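Local coordinates for protein putative phosphohydrolase (Shewanella amazonensis, PDB 3M1T) that is of unproven function but is probably an all-helical HDOD-domain protein of signal transduction, possibly a phosphohydrolase, at residues 19-24 with 43-48; 36-41 with 77-82; 53-58 with 86-91; 93-98 with 138-143. All coordinates share one frame; numbering follows the deposited sequence. Where two conformers were deposited one is given.

Interaction 1: 19-24 with 43-48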
# COMPACT_ATOMS: atom_id res chain seq x y z
N LYS A 19 -8.95 11.94 15.81
CA LYS A 19 -9.43 13.14 15.15
C LYS A 19 -8.31 13.91 14.43
O LYS A 19 -8.47 14.30 13.30
CB LYS A 19 -10.20 14.01 16.16
CG LYS A 19 -10.74 15.30 15.63
CD LYS A 19 -11.54 16.08 16.71
N ALA A 20 -7.19 14.16 15.10
CA ALA A 20 -6.17 15.02 14.47
C ALA A 20 -5.55 14.37 13.29
O ALA A 20 -5.11 15.03 12.36
CB ALA A 20 -5.04 15.41 15.50
N ILE A 21 -5.47 13.03 13.29
CA ILE A 21 -4.91 12.32 12.14
C ILE A 21 -5.91 12.32 10.95
O ILE A 21 -5.54 12.54 9.82
CB ILE A 21 -4.55 10.85 12.52
CG1 ILE A 21 -3.43 10.88 13.58
CG2 ILE A 21 -4.11 10.03 11.25
CD1 ILE A 21 -2.10 11.41 13.05
N ALA A 22 -7.18 12.08 11.23
CA ALA A 22 -8.21 12.20 10.23
C ALA A 22 -8.19 13.60 9.60
O ALA A 22 -8.29 13.76 8.38
CB ALA A 22 -9.63 11.86 10.85
N GLU A 23 -7.99 14.61 10.46
CA GLU A 23 -8.00 16.00 9.93
C GLU A 23 -6.76 16.21 9.08
O GLU A 23 -6.81 16.84 8.03
CB GLU A 23 -8.04 17.01 11.03
CG GLU A 23 -9.36 17.03 11.78
CD GLU A 23 -9.37 17.87 13.01
OE1 GLU A 23 -8.27 18.32 13.46
OE2 GLU A 23 -10.47 18.05 13.63
N LEU A 24 -5.62 15.68 9.54
CA LEU A 24 -4.39 15.76 8.73
C LEU A 24 -4.53 15.10 7.36
O LEU A 24 -4.08 15.63 6.35
CB LEU A 24 -3.19 15.16 9.49
CG LEU A 24 -1.86 15.12 8.73
CD1 LEU A 24 -1.34 16.54 8.45
CD2 LEU A 24 -0.83 14.32 9.53
N SER A 43 3.08 20.64 11.99
CA SER A 43 3.86 21.25 13.11
C SER A 43 3.34 20.84 14.51
O SER A 43 4.12 20.79 15.47
CB SER A 43 3.91 22.78 12.97
OG SER A 43 2.71 23.42 13.37
N HIS A 44 2.06 20.51 14.62
CA HIS A 44 1.49 20.09 15.90
C HIS A 44 1.73 18.61 16.23
O HIS A 44 1.33 18.16 17.29
CB HIS A 44 -0.00 20.39 15.91
CG HIS A 44 -0.30 21.87 15.85
ND1 HIS A 44 -0.25 22.68 16.95
CD2 HIS A 44 -0.62 22.67 14.80
CE1 HIS A 44 -0.54 23.92 16.59
NE2 HIS A 44 -0.80 23.94 15.29
N ASP A 45 2.36 17.87 15.32
CA ASP A 45 2.63 16.44 15.58
C ASP A 45 4.10 16.20 15.26
O ASP A 45 4.46 15.73 14.18
CB ASP A 45 1.72 15.54 14.75
CG ASP A 45 1.75 14.09 15.22
OD1 ASP A 45 2.76 13.70 15.87
OD2 ASP A 45 0.77 13.37 14.98
N PRO A 46 4.97 16.58 16.21
CA PRO A 46 6.40 16.41 15.99
C PRO A 46 6.81 14.95 15.82
O PRO A 46 7.77 14.70 15.10
CB PRO A 46 7.05 17.08 17.23
CG PRO A 46 5.96 17.27 18.20
CD PRO A 46 4.69 17.36 17.43
N VAL A 47 6.10 13.99 16.45
CA VAL A 47 6.44 12.58 16.30
C VAL A 47 6.18 12.10 14.87
O VAL A 47 7.03 11.48 14.23
CB VAL A 47 5.65 11.71 17.30
CG1 VAL A 47 5.89 10.18 17.06
CG2 VAL A 47 6.05 12.11 18.75
N LEU A 48 4.98 12.39 14.36
CA LEU A 48 4.67 12.05 12.99
C LEU A 48 5.58 12.81 12.01
O LEU A 48 6.03 12.23 11.02
CB LEU A 48 3.19 12.28 12.70
CG LEU A 48 2.67 11.86 11.34
CD1 LEU A 48 1.17 11.47 11.48
CD2 LEU A 48 2.89 13.00 10.35
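Ile21 and Leu48 meet because Ile21 holds CG1 anti to its carbonyl carbon (chi1 -64°) while Leu48 sets CG anti to its backbone N. The contact joins helix 19-29 to the capped start of helix 46-56 in the all-helical HDOD domain. Ile21 CD1 lies 3.6 Å from Leu48 CD1, and the two side chains cross at a slant. Leu24, one turn on, meets Leu48 tip to tip; its CD2 is 4.0 Å from Leu48 CD1 and equally near Leu48 CD2. These methyl distances hold for one of two conformers of Leu48. All of this is apolar packing, and no hydrogen bond spans the two segments. Leu42 lies against Leu24 and Leu48, while Ala90 of helix 79-94 touches Ile21 and Leu48. Asp45 is the N-cap of helix 46-56. The capping bond runs from Leu48 N to Asp45 OD1 at 3.0 Å, nearly straight at 173°, and the N-H arrives from above the carboxylate plane, 62° out of it. With an alanine at this position the carboxylate is gone, and Leu48 N would probably be left without its capping acceptor. The other carboxylate oxygen, Asp45 OD2, lies 4.0 Å from Ile21 CD1, a plain van der Waals approach.

Interaction 2: 36-41 with 77-82; sequences KAVSEK and LGMQTL
This helix-to-helix contact of the HDOD domain sets Val38, on helix 35-43, against Met79 and Leu82 in the first turn of helix 79-94. Met79 is a selenomethionine, so its chain carries SE in place of sulfur. Its CE methyl makes the closest approach, 3.7 Å from Val38 CG2. The same methyl is 4.2 Å from Val38 CB, and the two side chains meet tip to tip. Met79 CG is anti to the backbone N (chi1 -153°), and the chain then bends at chi2 and chi3 to bring CE onto the valine. The backbones stay well apart, with 9.1 Å between Val38 CA and Met79 CA, and the long side chain spans that distance. Val38 CG1, the other branch, faces Leu82 CD2 more loosely at 4.4 Å. No hydrogen bond crosses between the segments. Gly78 precedes the helix as its N-cap residue; at its backbone angles, with positive phi, a CB would be jammed against Leu77 O. Val38 also touches Val27 and Val28 of helix 19-29, while Leu82 packs on Ala73 and Val74 of helix 70-77 and on Val52 of helix 46-56. The arrangement is ordinary apolar helix-to-helix packing within the all-helical HDOD domain, here joining helix 35-43 to the start of helix 79-94.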
# COMPACT_ATOMS: atom_id res chain seq x y z
N LYS A 36 1.20 26.18 3.50
CA LYS A 36 0.99 26.65 4.87
C LYS A 36 0.08 25.70 5.65
O LYS A 36 0.38 25.35 6.79
CB LYS A 36 0.34 28.04 4.83
CG LYS A 36 0.29 28.76 6.14
CD LYS A 36 -0.08 30.23 5.95
CE LYS A 36 -0.05 31.00 7.26
NZ LYS A 36 -0.06 32.50 7.04
N ALA A 37 -1.03 25.31 5.04
CA ALA A 37 -2.01 24.49 5.73
C ALA A 37 -1.41 23.16 6.12
O ALA A 37 -1.61 22.67 7.25
CB ALA A 37 -3.21 24.27 4.87
N VAL A 38 -0.69 22.55 5.18
CA VAL A 38 -0.07 21.24 5.42
C VAL A 38 1.04 21.36 6.48
O VAL A 38 1.09 20.56 7.44
CB VAL A 38 0.52 20.61 4.13
CG1 VAL A 38 1.36 19.39 4.49
CG2 VAL A 38 -0.61 20.22 3.14
N SER A 39 1.90 22.38 6.32
CA SER A 39 3.01 22.62 7.27
C SER A 39 2.50 22.93 8.66
O SER A 39 3.00 22.34 9.64
CB SER A 39 3.92 23.74 6.77
OG SER A 39 4.32 23.42 5.45
N GLU A 40 1.51 23.81 8.76
CA GLU A 40 0.97 24.13 10.07
C GLU A 40 0.38 22.88 10.74
O GLU A 40 0.64 22.65 11.92
CB GLU A 40 -0.03 25.27 10.01
CG GLU A 40 0.67 26.58 9.74
CD GLU A 40 -0.23 27.79 9.77
OE1 GLU A 40 -1.48 27.65 9.85
OE2 GLU A 40 0.35 28.91 9.70
N LYS A 41 -0.38 22.08 10.00
CA LYS A 41 -1.05 20.93 10.62
C LYS A 41 0.02 19.96 11.17
O LYS A 41 -0.10 19.46 12.28
CB LYS A 41 -1.96 20.25 9.61
CG LYS A 41 -2.95 19.27 10.22
CD LYS A 41 -3.98 19.98 11.05
CE LYS A 41 -5.06 19.04 11.60
NZ LYS A 41 -6.20 19.73 12.31
N LEU A 77 11.73 18.33 -1.78
CA LEU A 77 11.05 17.19 -2.42
C LEU A 77 9.80 17.56 -3.21
O LEU A 77 9.35 16.78 -4.04
CB LEU A 77 10.70 16.13 -1.38
CG LEU A 77 11.87 15.49 -0.64
CD1 LEU A 77 11.38 14.56 0.46
CD2 LEU A 77 12.76 14.74 -1.62
N GLY A 78 9.23 18.73 -2.93
CA GLY A 78 8.00 19.15 -3.58
C GLY A 78 6.83 18.63 -2.78
O GLY A 78 6.97 17.66 -2.04
N MSE A 79 5.67 19.26 -2.90
CA MSE A 79 4.58 18.81 -2.06
C MSE A 79 3.93 17.51 -2.46
O MSE A 79 3.40 16.82 -1.60
CB MSE A 79 3.48 19.81 -1.89
CG MSE A 79 2.80 19.50 -0.52
SE MSE A 79 2.81 21.06 0.39
CE MSE A 79 0.90 21.43 0.03
N GLN A 80 3.93 17.18 -3.76
CA GLN A 80 3.29 15.96 -4.18
C GLN A 80 3.97 14.81 -3.42
O GLN A 80 3.31 13.93 -2.85
CB GLN A 80 3.31 15.80 -5.73
N THR A 81 5.30 14.83 -3.36
CA THR A 81 6.04 13.81 -2.61
C THR A 81 5.79 13.92 -1.11
O THR A 81 5.57 12.91 -0.45
CB THR A 81 7.56 13.89 -2.91
OG1 THR A 81 7.75 13.59 -4.29
CG2 THR A 81 8.33 12.87 -2.08
N LEU A 82 5.84 15.13 -0.57
CA LEU A 82 5.63 15.34 0.88
C LEU A 82 4.27 14.77 1.30
O LEU A 82 4.17 14.04 2.27
CB LEU A 82 5.72 16.82 1.28
CG LEU A 82 5.50 17.16 2.76
CD1 LEU A 82 6.62 16.52 3.57
CD2 LEU A 82 5.43 18.66 2.99

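Interaction 3: 53-58 with 86-91; sequences LRLANS and VIASAV
Within segments 53-58 and 86-91, the closest CA atoms are those of Leu55 and Ser89, 8.2 Å apart. Leu55, in the last turn of helix 46-56, carries its side of the contact on one methyl, CD1. That methyl lies 3.4 Å from Ser89 OG and 4.2 Å from Ala88 CB. Leu55 keeps CG anti to its carbonyl carbon (chi1 -68°), and its extended chain carries CD1 across to the other helix. Both partners on helix 79-94 are small, Ala88 and Ser89. Ser89 OG turns back along its own helix and is hydrogen-bonded with Leu85 O, so the buried hydroxyl has a polar partner although its neighbour across the contact is a methyl. No hydrogen bond runs between the two segments themselves. Beyond them, Arg51 NH1 is hydrogen-bonded to Ser89 O, a polar link between the same two helices. Arg54 reaches the chain terminus through bonds to Gln273 O and Leu274 O, and Leu55 also touches Leu274. Helix 79-94 packs further on helix 19-29 through Val86 and Ile87, and on Val52 of helix 46-56 through Val86 and Ser89.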
# COMPACT_ATOMS: atom_id res chain seq x y z
N LEU A 53 10.18 12.81 8.04
CA LEU A 53 11.53 13.17 7.64
C LEU A 53 12.48 11.97 7.56
O LEU A 53 13.35 11.93 6.69
CB LEU A 53 12.09 14.25 8.58
CG LEU A 53 11.45 15.63 8.43
CD1 LEU A 53 12.02 16.60 9.48
CD2 LEU A 53 11.63 16.20 7.02
N ARG A 54 12.33 10.98 8.44
CA ARG A 54 13.11 9.75 8.31
C ARG A 54 12.84 9.02 7.00
O ARG A 54 13.77 8.47 6.38
CB ARG A 54 12.80 8.79 9.46
CG ARG A 54 13.40 9.24 10.80
CD ARG A 54 13.51 8.09 11.78
NE ARG A 54 12.22 7.50 12.15
CZ ARG A 54 11.35 8.05 13.01
NH1 ARG A 54 11.60 9.21 13.57
NH2 ARG A 54 10.23 7.42 13.33
N LEU A 55 11.57 8.99 6.60
CA LEU A 55 11.22 8.41 5.30
C LEU A 55 11.80 9.24 4.18
O LEU A 55 12.30 8.68 3.20
CB LEU A 55 9.70 8.30 5.13
CG LEU A 55 9.02 7.28 6.05
CD1 LEU A 55 7.52 7.25 5.75
CD2 LEU A 55 9.60 5.89 5.92
N ALA A 56 11.76 10.56 4.32
CA ALA A 56 12.27 11.45 3.30
C ALA A 56 13.79 11.36 3.18
O ALA A 56 14.32 11.66 2.12
CB ALA A 56 11.88 12.87 3.58
N ASN A 57 14.47 10.99 4.25
CA ASN A 57 15.93 10.82 4.20
C ASN A 57 16.43 9.41 3.80
O ASN A 57 17.63 9.18 3.79
CB ASN A 57 16.54 11.26 5.53
CG ASN A 57 16.42 12.76 5.75
OD1 ASN A 57 16.82 13.55 4.89
ND2 ASN A 57 15.86 13.17 6.88
N SER A 58 15.53 8.50 3.46
CA SER A 58 15.96 7.17 3.01
C SER A 58 16.55 7.13 1.58
O SER A 58 17.07 6.08 1.17
CB SER A 58 14.80 6.20 3.13
OG SER A 58 14.49 6.01 4.49
N VAL A 86 3.54 11.95 4.17
CA VAL A 86 2.64 12.22 5.32
C VAL A 86 1.59 11.14 5.40
O VAL A 86 1.34 10.60 6.45
CB VAL A 86 1.99 13.63 5.25
CG1 VAL A 86 0.96 13.79 6.36
CG2 VAL A 86 3.08 14.71 5.31
N ILE A 87 0.99 10.79 4.26
CA ILE A 87 -0.02 9.74 4.24
C ILE A 87 0.58 8.47 4.76
O ILE A 87 0.01 7.80 5.60
CB ILE A 87 -0.59 9.55 2.83
CG1 ILE A 87 -1.41 10.77 2.44
CG2 ILE A 87 -1.44 8.23 2.76
CD1 ILE A 87 -1.71 10.87 0.93
N ALA A 88 1.73 8.07 4.20
CA ALA A 88 2.41 6.87 4.67
C ALA A 88 2.68 6.85 6.16
O ALA A 88 2.38 5.86 6.86
CB ALA A 88 3.77 6.63 3.86
N SER A 89 3.17 7.99 6.67
CA SER A 89 3.55 8.08 8.09
C SER A 89 2.30 8.01 8.98
O SER A 89 2.30 7.37 10.02
CB SER A 89 4.31 9.36 8.34
OG SER A 89 5.49 9.34 7.59
N ALA A 90 1.23 8.62 8.51
CA ALA A 90 -0.03 8.58 9.26
C ALA A 90 -0.62 7.16 9.32
O ALA A 90 -1.05 6.69 10.39
CB ALA A 90 -1.06 9.56 8.68
N VAL A 91 -0.65 6.49 8.18
CA VAL A 91 -1.14 5.14 8.12
C VAL A 91 -0.30 4.19 9.00
O VAL A 91 -0.87 3.41 9.78
CB VAL A 91 -1.21 4.66 6.64
CG1 VAL A 91 -1.50 3.17 6.59
CG2 VAL A 91 -2.26 5.50 5.84

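Interaction 4: 93-98 with 138-143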
# COMPACT_ATOMS: atom_id res chain seq x y z
N GLY A 93 1.43 4.92 11.60
CA GLY A 93 1.15 5.24 13.00
C GLY A 93 -0.17 4.71 13.50
O GLY A 93 -0.34 4.54 14.71
N ALA A 94 -1.13 4.54 12.61
CA ALA A 94 -2.45 4.07 12.96
C ALA A 94 -2.47 2.53 12.96
O ALA A 94 -3.44 2.00 13.39
CB ALA A 94 -3.46 4.62 12.01
N VAL A 95 -1.37 1.87 12.56
CA VAL A 95 -1.34 0.36 12.61
C VAL A 95 -0.55 -0.21 13.80
O VAL A 95 0.68 -0.05 13.88
CB VAL A 95 -0.86 -0.18 11.26
CG1 VAL A 95 -0.51 -1.73 11.30
CG2 VAL A 95 -1.89 0.18 10.18
N PRO A 96 -1.28 -0.89 14.72
CA PRO A 96 -0.71 -1.48 15.95
C PRO A 96 0.17 -2.69 15.71
O PRO A 96 0.26 -3.17 14.57
CB PRO A 96 -1.96 -1.93 16.73
CG PRO A 96 -3.00 -2.16 15.67
CD PRO A 96 -2.76 -1.10 14.62
N LYS A 97 0.84 -3.16 16.77
CA LYS A 97 1.48 -4.47 16.68
C LYS A 97 0.38 -5.49 16.34
O LYS A 97 -0.82 -5.32 16.68
CB LYS A 97 2.28 -4.80 17.97
CG LYS A 97 3.46 -3.81 18.21
CD LYS A 97 4.63 -4.38 19.00
CE LYS A 97 5.86 -3.44 18.96
NZ LYS A 97 7.02 -3.87 19.84
N VAL A 98 0.80 -6.50 15.59
CA VAL A 98 -0.04 -7.61 15.19
C VAL A 98 0.76 -8.83 15.46
O VAL A 98 1.89 -8.96 14.95
CB VAL A 98 -0.45 -7.50 13.67
CG1 VAL A 98 -1.28 -8.70 13.21
CG2 VAL A 98 -1.19 -6.23 13.40
N HIS A 138 -2.24 -1.38 0.51
CA HIS A 138 -2.79 -2.60 -0.10
C HIS A 138 -2.89 -3.82 0.79
O HIS A 138 -3.75 -4.69 0.55
CB HIS A 138 -1.99 -2.99 -1.37
CG HIS A 138 -0.79 -3.81 -1.11
ND1 HIS A 138 0.39 -3.27 -0.66
CD2 HIS A 138 -0.55 -5.15 -1.28
CE1 HIS A 138 1.30 -4.22 -0.57
NE2 HIS A 138 0.73 -5.37 -0.90
N SER A 139 -2.01 -3.92 1.78
CA SER A 139 -1.91 -5.15 2.57
C SER A 139 -2.45 -5.01 3.98
O SER A 139 -2.34 -5.90 4.82
CB SER A 139 -0.44 -5.64 2.61
OG SER A 139 -0.43 -7.03 2.92
N ILE A 140 -3.06 -3.87 4.30
CA ILE A 140 -3.51 -3.68 5.67
C ILE A 140 -4.62 -4.67 6.07
O ILE A 140 -4.75 -5.00 7.24
CB ILE A 140 -3.92 -2.26 5.93
CG1 ILE A 140 -2.69 -1.36 5.67
CG2 ILE A 140 -4.44 -2.07 7.36
CD1 ILE A 140 -2.99 0.17 5.69
N GLY A 141 -5.41 -5.13 5.11
CA GLY A 141 -6.47 -6.09 5.39
C GLY A 141 -5.92 -7.38 5.99
O GLY A 141 -6.60 -7.98 6.81
N GLU A 142 -4.72 -7.79 5.59
CA GLU A 142 -4.04 -8.95 6.19
C GLU A 142 -3.99 -8.77 7.73
O GLU A 142 -4.40 -9.63 8.53
CB GLU A 142 -2.61 -9.03 5.61
CG GLU A 142 -1.88 -10.35 5.79
CD GLU A 142 -0.60 -10.45 4.96
OE1 GLU A 142 -0.22 -9.50 4.23
OE2 GLU A 142 0.05 -11.51 5.04
N LEU A 143 -3.50 -7.61 8.13
CA LEU A 143 -3.38 -7.25 9.55
C LEU A 143 -4.73 -7.20 10.26
O LEU A 143 -4.88 -7.66 11.40
CB LEU A 143 -2.61 -5.93 9.70
CG LEU A 143 -1.23 -5.94 9.04
CD1 LEU A 143 -0.58 -4.61 9.21
CD2 LEU A 143 -0.30 -7.11 9.57
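Val95 and Val98 form two blunt bumps on the chain that leaves helix 79-94, and Leu143 of helix 140-148 fills the hollow between them. The two methyls of the leucine divide the work. Leu143 CD1 goes to Val95 and lies 3.6 Å from Val95 CG1. Leu143 CD2 turns to Val98, 4.0 Å from Val98 CG2 and 4.1 Å from Val98 CG1, so it nests against both branches of that valine. Leu143 holds CG anti to its carbonyl carbon (chi1 -56°), which puts the fork between the two valines. Its side chain crosses that of Val95 at about a right angle and that of Val98 at a slant. Nearer the backbone, Leu143 CB is 4.0 Å from Val98 CG2, and the main chains draw close here, with 6.6 Å between Val98 CA and Leu143 CA. Val95 CG2 makes a looser touch on Ile140 CG2 at 4.4 Å, one turn earlier on the helix. Without the two methyls of Val98, as with an alanine there, Leu143 CD2 and CB would probably lose their packing on that side. Other parts of the fold close in around the group. Val95 touches Trp107 and Leu143 touches Phe106, both on helix 103-124, while Phe101 lies against Leu143 and Val98 reaches Val146 and Asn147. In the all-helical HDOD domain this joins the connection between helices 79-94 and 103-124 to helix 140-148 by apolar packing.

Interactions 2, 3 and 4 are buried, while interaction 1 is only partly so. Interactions 2, 3 and 4 all use helix 79-94 or the chain just after it, and interactions 1 and 3 share helix 46-56. Interactions 1 and 2 meet at a salt bridge between Glu23 OE1 and Lys41 NZ, 2.8 Å long. Interaction 3 touches interaction 1 through Leu24 on Val86, interaction 2 through Leu77 on Ala56, and interaction 4 through Val91 on Ile140. Interactions 2 and 4 stay about 13 Å apart at their nearest atoms. None has a hydrogen bond across its segments. The aspartate cap and the salt bridge go with the partly buried interaction 1. Interaction 3 buries a hydroxyl; within interactions 2 and 4, the segments meet through apolar side chains.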